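Diaminopropionate ammonia-lyase (PDB 4D9I) catalyses the pyridoxal-phosphate-dependent alpha,beta-elimination of both L- and D-2,3-diaminopropionate, yielding pyruvate and ammonia, and works as a homodimer. Local coordinates at residues B[87-92]-B[134-139]; B[336-341]-B[382-387]. One frame throughout, in Å; residues are numbered along the deposited sequence.

Contact 1: residues B[87-92]-B[134-139]; sequences QLLCEK and LGQNAV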
loop_
_atom_site.group_PDB
_atom_site.type_symbol
_atom_site.label_atom_id
_atom_site.label_comp_id
_atom_site.label_asym_id
_atom_site.label_seq_id
_atom_site.Cartn_x
_atom_site.Cartn_y
_atom_site.Cartn_z
ATOM N N GLN B 87 -23.032 -7.852 -30.722
ATOM C CA GLN B 87 -22.915 -8.511 -32.028
ATOM C C GLN B 87 -23.988 -9.597 -32.223
ATOM O O GLN B 87 -24.633 -9.683 -33.280
ATOM C CB GLN B 87 -21.518 -9.115 -32.219
ATOM C CG GLN B 87 -20.363 -8.107 -32.319
ATOM C CD GLN B 87 -20.128 -7.608 -33.737
ATOM O OE1 GLN B 87 -19.128 -6.940 -34.018
ATOM N NE2 GLN B 87 -21.027 -7.930 -34.624
ATOM N N LEU B 88 -24.182 -10.421 -31.195
ATOM C CA LEU B 88 -25.172 -11.500 -31.249
ATOM C C LEU B 88 -26.595 -10.955 -31.351
ATOM O O LEU B 88 -27.417 -11.487 -32.117
ATOM C CB LEU B 88 -25.040 -12.431 -30.029
ATOM C CG LEU B 88 -23.853 -13.413 -29.928
ATOM C CD1 LEU B 88 -23.651 -13.858 -28.477
ATOM C CD2 LEU B 88 -24.021 -14.624 -30.839
ATOM N N LEU B 89 -26.890 -9.894 -30.595
ATOM C CA LEU B 89 -28.213 -9.286 -30.644
ATOM C C LEU B 89 -28.469 -8.656 -32.024
ATOM O O LEU B 89 -29.537 -8.873 -32.631
ATOM C CB LEU B 89 -28.425 -8.278 -29.512
ATOM C CG LEU B 89 -29.910 -8.024 -29.227
ATOM C CD1 LEU B 89 -30.572 -9.294 -28.686
ATOM C CD2 LEU B 89 -30.147 -6.842 -28.294
ATOM N N CYS B 90 -27.481 -7.929 -32.543
ATOM C CA CYS B 90 -27.598 -7.336 -33.879
ATOM C C CYS B 90 -27.821 -8.387 -34.963
ATOM O O CYS B 90 -28.640 -8.196 -35.873
ATOM C CB CYS B 90 -26.393 -6.457 -34.192
ATOM S SG CYS B 90 -26.451 -4.908 -33.257
ATOM N N GLU B 91 -27.102 -9.500 -34.842
ATOM C CA GLU B 91 -27.262 -10.631 -35.752
ATOM C C GLU B 91 -28.695 -11.198 -35.725
ATOM O O GLU B 91 -29.300 -11.420 -36.775
ATOM C CB GLU B 91 -26.243 -11.716 -35.418
ATOM C CG GLU B 91 -25.824 -12.566 -36.608
ATOM C CD GLU B 91 -24.548 -13.340 -36.315
ATOM O OE1 GLU B 91 -24.611 -14.251 -35.456
ATOM O OE2 GLU B 91 -23.493 -13.025 -36.925
ATOM N N LYS B 92 -29.238 -11.405 -34.529
ATOM C CA LYS B 92 -30.606 -11.917 -34.397
ATOM C C LYS B 92 -31.623 -10.925 -34.960
ATOM O O LYS B 92 -32.478 -11.310 -35.745
ATOM C CB LYS B 92 -30.938 -12.240 -32.940
ATOM C CG LYS B 92 -32.268 -12.956 -32.759
ATOM C CD LYS B 92 -32.688 -12.905 -31.302
ATOM N N LEU B 134 -29.066 -4.428 -22.155
ATOM C CA LEU B 134 -29.836 -4.642 -23.377
ATOM C C LEU B 134 -31.231 -5.240 -23.157
ATOM O O LEU B 134 -31.947 -5.554 -24.124
ATOM C CB LEU B 134 -29.028 -5.477 -24.387
ATOM C CG LEU B 134 -27.747 -4.790 -24.872
ATOM C CD1 LEU B 134 -27.093 -5.589 -25.988
ATOM C CD2 LEU B 134 -28.011 -3.350 -25.312
ATOM N N GLY B 135 -31.629 -5.386 -21.897
ATOM C CA GLY B 135 -32.952 -5.954 -21.578
ATOM C C GLY B 135 -33.098 -7.423 -21.935
ATOM O O GLY B 135 -34.201 -7.902 -22.226
ATOM N N GLN B 136 -31.979 -8.142 -21.919
ATOM C CA GLN B 136 -31.950 -9.583 -22.198
ATOM C C GLN B 136 -31.712 -10.337 -20.888
ATOM O O GLN B 136 -31.502 -9.720 -19.847
ATOM C CB GLN B 136 -30.847 -9.922 -23.218
ATOM C CG GLN B 136 -30.873 -9.118 -24.520
ATOM C CD GLN B 136 -32.215 -9.167 -25.233
ATOM O OE1 GLN B 136 -32.805 -10.238 -25.405
ATOM N NE2 GLN B 136 -32.707 -7.998 -25.660
ATOM N N ASN B 137 -31.764 -11.664 -20.938
ATOM C CA ASN B 137 -31.504 -12.492 -19.759
ATOM C C ASN B 137 -30.102 -13.096 -19.748
ATOM O O ASN B 137 -29.501 -13.305 -20.800
ATOM C CB ASN B 137 -32.562 -13.589 -19.646
ATOM C CG ASN B 137 -33.932 -13.035 -19.316
ATOM O OD1 ASN B 137 -34.841 -13.085 -20.135
ATOM N ND2 ASN B 137 -34.080 -12.488 -18.116
ATOM N N ALA B 138 -29.570 -13.350 -18.557
ATOM C CA ALA B 138 -28.302 -14.042 -18.430
ATOM C C ALA B 138 -28.338 -15.098 -17.328
ATOM O O ALA B 138 -28.960 -14.898 -16.284
ATOM C CB ALA B 138 -27.164 -13.050 -18.205
ATOM N N VAL B 139 -27.668 -16.220 -17.566
ATOM C CA VAL B 139 -27.567 -17.303 -16.573
ATOM C C VAL B 139 -26.089 -17.672 -16.406
ATOM O O VAL B 139 -25.476 -18.247 -17.300
ATOM C CB VAL B 139 -28.439 -18.538 -16.945
ATOM C CG1 VAL B 139 -28.384 -19.597 -15.850
ATOM C CG2 VAL B 139 -29.889 -18.133 -17.165
#
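Leu89, on helix 81-93, meets Leu134 and Gln136 where a Schellman motif ends helix 122-133 and the chain turns into strand 137-142, an inner strand of the four-stranded parallel sheet. In this part of the fold type II enzyme the contact is made by three side chains, each leaving its backbone toward the opposing segment.

The apolar part is leucine on leucine. CD2 of Leu89 touches CD1 of Leu134 at 4.0 Å, the two chains running alongside and past one another, heading opposite ways. With chi1 at -159°, Leu89 holds its CG anti to the backbone N; leucine suits the place because its forked end reaches two neighbours at once. Met113 packs on it too, while Phe102 and Leu105 of helix 102-106 pack on Leu134.

The second kind is methyl against amide. CD1 of Leu89 lies 3.8 Å from CD of Gln136, and both methyls lie near NE2. Glutamine suits this place because its amide can donate and accept at once, OE1 accepting from Met113 N, while its carbon end lies against Leu89.

Backbone bonds shape the turn: Gly135 takes a positive phi, which favours glycine, and Gln136 N reaches back to Ala131 O. Across that turn Gln136 NE2 donates to Leu134 O at 3.0 Å, approaching from above the carbonyl plane with an N-H...O angle of 143°.

Contact 2: residues B[336-341]-B[382-387]; sequences SGESGA and VKHYRE
Ser336 and Gly337 run extended into the weakly bonded first turn of helix 338-352, and from there the backbone carbonyl of Ser336 meets the Tyr385 ring of helix 382-389. Ser336 O lies in the plane of that ring, at its edge, 3.3 Å from CE1. A water joins the same pair by accepting from Ser336 N at 2.9 Å and from Tyr385 OH at 2.7 Å. Tyrosine suits the place because its flat ring sets an edge against the Ser336 carbonyl while its hydroxyl reaches this water and Asn326 of the second subunit. The ring stands there with CG anti to the backbone N (chi1 -178°), and CE2 on its other edge lies over the Arg386 guanidinium.

Farther along, Glu338 and His384 cross at about a right angle. Glutamate suits its place because its long, extended chain carries the carboxylate to the ring, bringing OE1 to 2.9 Å from NE2 of His384, with carboxylate and imidazole planes 30° apart. Histidine suits because its two ring nitrogens can serve two partners, ND1 hydrogen-bonded to Lys393 NZ and NE2 close to the glutamate. Replacing Glu338 by an alanine removes the carboxylate, and His384 NE2 would probably lose its close acidic neighbour, leaving the imidazole held mainly from its ND1 side.

Ser336 O has no polar partner despite its burial, so at this point the contact rests on the ring edge, whose slightly positive hydrogens probably offset part of the oxygen's charge.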
loop_
_atom_site.group_PDB
_atom_site.type_symbol
_atom_site.label_atom_id
_atom_site.label_comp_id
_atom_site.label_asym_id
_atom_site.label_seq_id
_atom_site.Cartn_x
_atom_site.Cartn_y
_atom_site.Cartn_z
ATOM N N SER B 336 -5.000 -3.274 -7.705
ATOM C CA SER B 336 -4.841 -4.359 -8.668
ATOM C C SER B 336 -5.054 -5.703 -7.970
ATOM O O SER B 336 -4.376 -6.007 -6.974
ATOM C CB SER B 336 -3.430 -4.311 -9.273
ATOM O OG SER B 336 -3.306 -5.166 -10.408
ATOM N N GLY B 337 -5.954 -6.513 -8.534
ATOM C CA GLY B 337 -6.279 -7.830 -7.982
ATOM C C GLY B 337 -5.169 -8.824 -8.252
ATOM O O GLY B 337 -4.219 -8.518 -8.957
ATOM N N GLU B 338 -5.309 -10.034 -7.730
ATOM C CA GLU B 338 -4.250 -11.034 -7.877
ATOM C C GLU B 338 -3.803 -11.267 -9.334
ATOM O O GLU B 338 -2.603 -11.132 -9.665
ATOM C CB GLU B 338 -4.660 -12.346 -7.213
ATOM C CG GLU B 338 -3.476 -13.265 -6.992
ATOM C CD GLU B 338 -3.838 -14.478 -6.169
ATOM O OE1 GLU B 338 -5.031 -14.691 -5.911
ATOM O OE2 GLU B 338 -2.930 -15.231 -5.784
ATOM N N SER B 339 -4.769 -11.571 -10.197
ATOM C CA SER B 339 -4.504 -11.720 -11.618
ATOM C C SER B 339 -4.162 -10.421 -12.347
ATOM O O SER B 339 -3.464 -10.449 -13.363
ATOM C CB SER B 339 -5.688 -12.400 -12.314
ATOM O OG SER B 339 -5.773 -13.732 -11.868
ATOM N N GLY B 340 -4.691 -9.305 -11.864
ATOM C CA GLY B 340 -4.374 -8.010 -12.440
ATOM C C GLY B 340 -2.914 -7.613 -12.282
ATOM O O GLY B 340 -2.375 -6.910 -13.127
ATOM N N ALA B 341 -2.286 -8.079 -11.199
ATOM C CA ALA B 341 -0.998 -7.552 -10.759
ATOM C C ALA B 341 0.237 -8.379 -11.131
ATOM O O ALA B 341 1.359 -7.923 -10.931
ATOM C CB ALA B 341 -1.027 -7.296 -9.248
ATOM N N VAL B 382 -12.532 -8.074 -2.298
ATOM C CA VAL B 382 -11.950 -7.117 -1.342
ATOM C C VAL B 382 -11.337 -7.799 -0.112
ATOM O O VAL B 382 -10.370 -7.283 0.478
ATOM C CB VAL B 382 -12.925 -5.983 -0.939
ATOM C CG1 VAL B 382 -13.379 -5.200 -2.160
ATOM C CG2 VAL B 382 -14.118 -6.527 -0.175
ATOM N N LYS B 383 -11.910 -8.951 0.261
ATOM C CA LYS B 383 -11.432 -9.764 1.378
ATOM C C LYS B 383 -10.002 -10.206 1.097
ATOM O O LYS B 383 -9.097 -9.942 1.877
ATOM C CB LYS B 383 -12.332 -10.996 1.548
ATOM C CG LYS B 383 -12.250 -11.673 2.903
ATOM C CD LYS B 383 -13.430 -12.630 3.058
ATOM C CE LYS B 383 -13.357 -13.427 4.351
ATOM N NZ LYS B 383 -12.016 -14.067 4.511
ATOM N N HIS B 384 -9.814 -10.862 -0.047
ATOM C CA HIS B 384 -8.498 -11.332 -0.493
ATOM C C HIS B 384 -7.526 -10.189 -0.711
ATOM O O HIS B 384 -6.324 -10.270 -0.354
ATOM C CB HIS B 384 -8.697 -12.181 -1.758
ATOM C CG HIS B 384 -7.420 -12.669 -2.380
ATOM N ND1 HIS B 384 -6.692 -13.671 -1.850
ATOM C CD2 HIS B 384 -6.741 -12.243 -3.518
ATOM C CE1 HIS B 384 -5.601 -13.881 -2.608
ATOM N NE2 HIS B 384 -5.632 -13.003 -3.635
ATOM N N TYR B 385 -8.017 -9.120 -1.338
ATOM C CA TYR B 385 -7.162 -7.970 -1.640
ATOM C C TYR B 385 -6.536 -7.441 -0.340
ATOM O O TYR B 385 -5.323 -7.249 -0.254
ATOM C CB TYR B 385 -7.946 -6.848 -2.332
ATOM C CG TYR B 385 -7.034 -5.681 -2.677
ATOM C CD1 TYR B 385 -6.188 -5.750 -3.779
ATOM C CD2 TYR B 385 -6.985 -4.545 -1.866
ATOM C CE1 TYR B 385 -5.316 -4.708 -4.094
ATOM C CE2 TYR B 385 -6.127 -3.494 -2.168
ATOM C CZ TYR B 385 -5.301 -3.578 -3.256
ATOM O OH TYR B 385 -4.477 -2.545 -3.546
ATOM N N ARG B 386 -7.378 -7.244 0.672
ATOM C CA ARG B 386 -6.910 -6.668 1.934
ATOM C C ARG B 386 -6.072 -7.666 2.741
ATOM O O ARG B 386 -5.096 -7.274 3.409
ATOM C CB ARG B 386 -8.079 -6.104 2.750
ATOM C CG ARG B 386 -8.726 -4.870 2.119
ATOM C CD ARG B 386 -7.700 -3.798 1.767
ATOM N NE ARG B 386 -8.268 -2.767 0.897
ATOM C CZ ARG B 386 -7.687 -1.596 0.635
ATOM N NH1 ARG B 386 -6.508 -1.290 1.181
ATOM N NH2 ARG B 386 -8.284 -0.735 -0.187
ATOM N N GLU B 387 -6.422 -8.952 2.663
ATOM C CA GLU B 387 -5.570 -9.991 3.251
ATOM C C GLU B 387 -4.138 -9.948 2.677
ATOM O O GLU B 387 -3.150 -10.074 3.420
ATOM C CB GLU B 387 -6.221 -11.386 3.106
ATOM C CG GLU B 387 -7.325 -11.606 4.115
ATOM C CD GLU B 387 -8.283 -12.743 3.770
ATOM O OE1 GLU B 387 -8.175 -13.364 2.695
ATOM O OE2 GLU B 387 -9.170 -13.001 4.588
HETATM O O HOH W 1 -2.947 -2.835 -5.751
#

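Overall arrangement
Contacts 1 and 2 lie in separate parts of the subunit, their centres 31 Å apart and their nearest atoms about 21 Å apart. The centre of contact 1 is about 23 Å from the centre of the chain; it joins helix 81-93 to the turn before an inner strand of the four-stranded sheet, away from the annotated sites and with neither segment touched by the second subunit. The centre of contact 2 is about 15 Å from that of the chain, and Tyr385, Arg386 and Glu387 reach the dimer partner. It is nearer to catalysis: the Glu338 side chain is about 10 Å from that of Asp120, the inferred proton acceptor for the L-isomer, and about 11 Å from a bound Tris molecule.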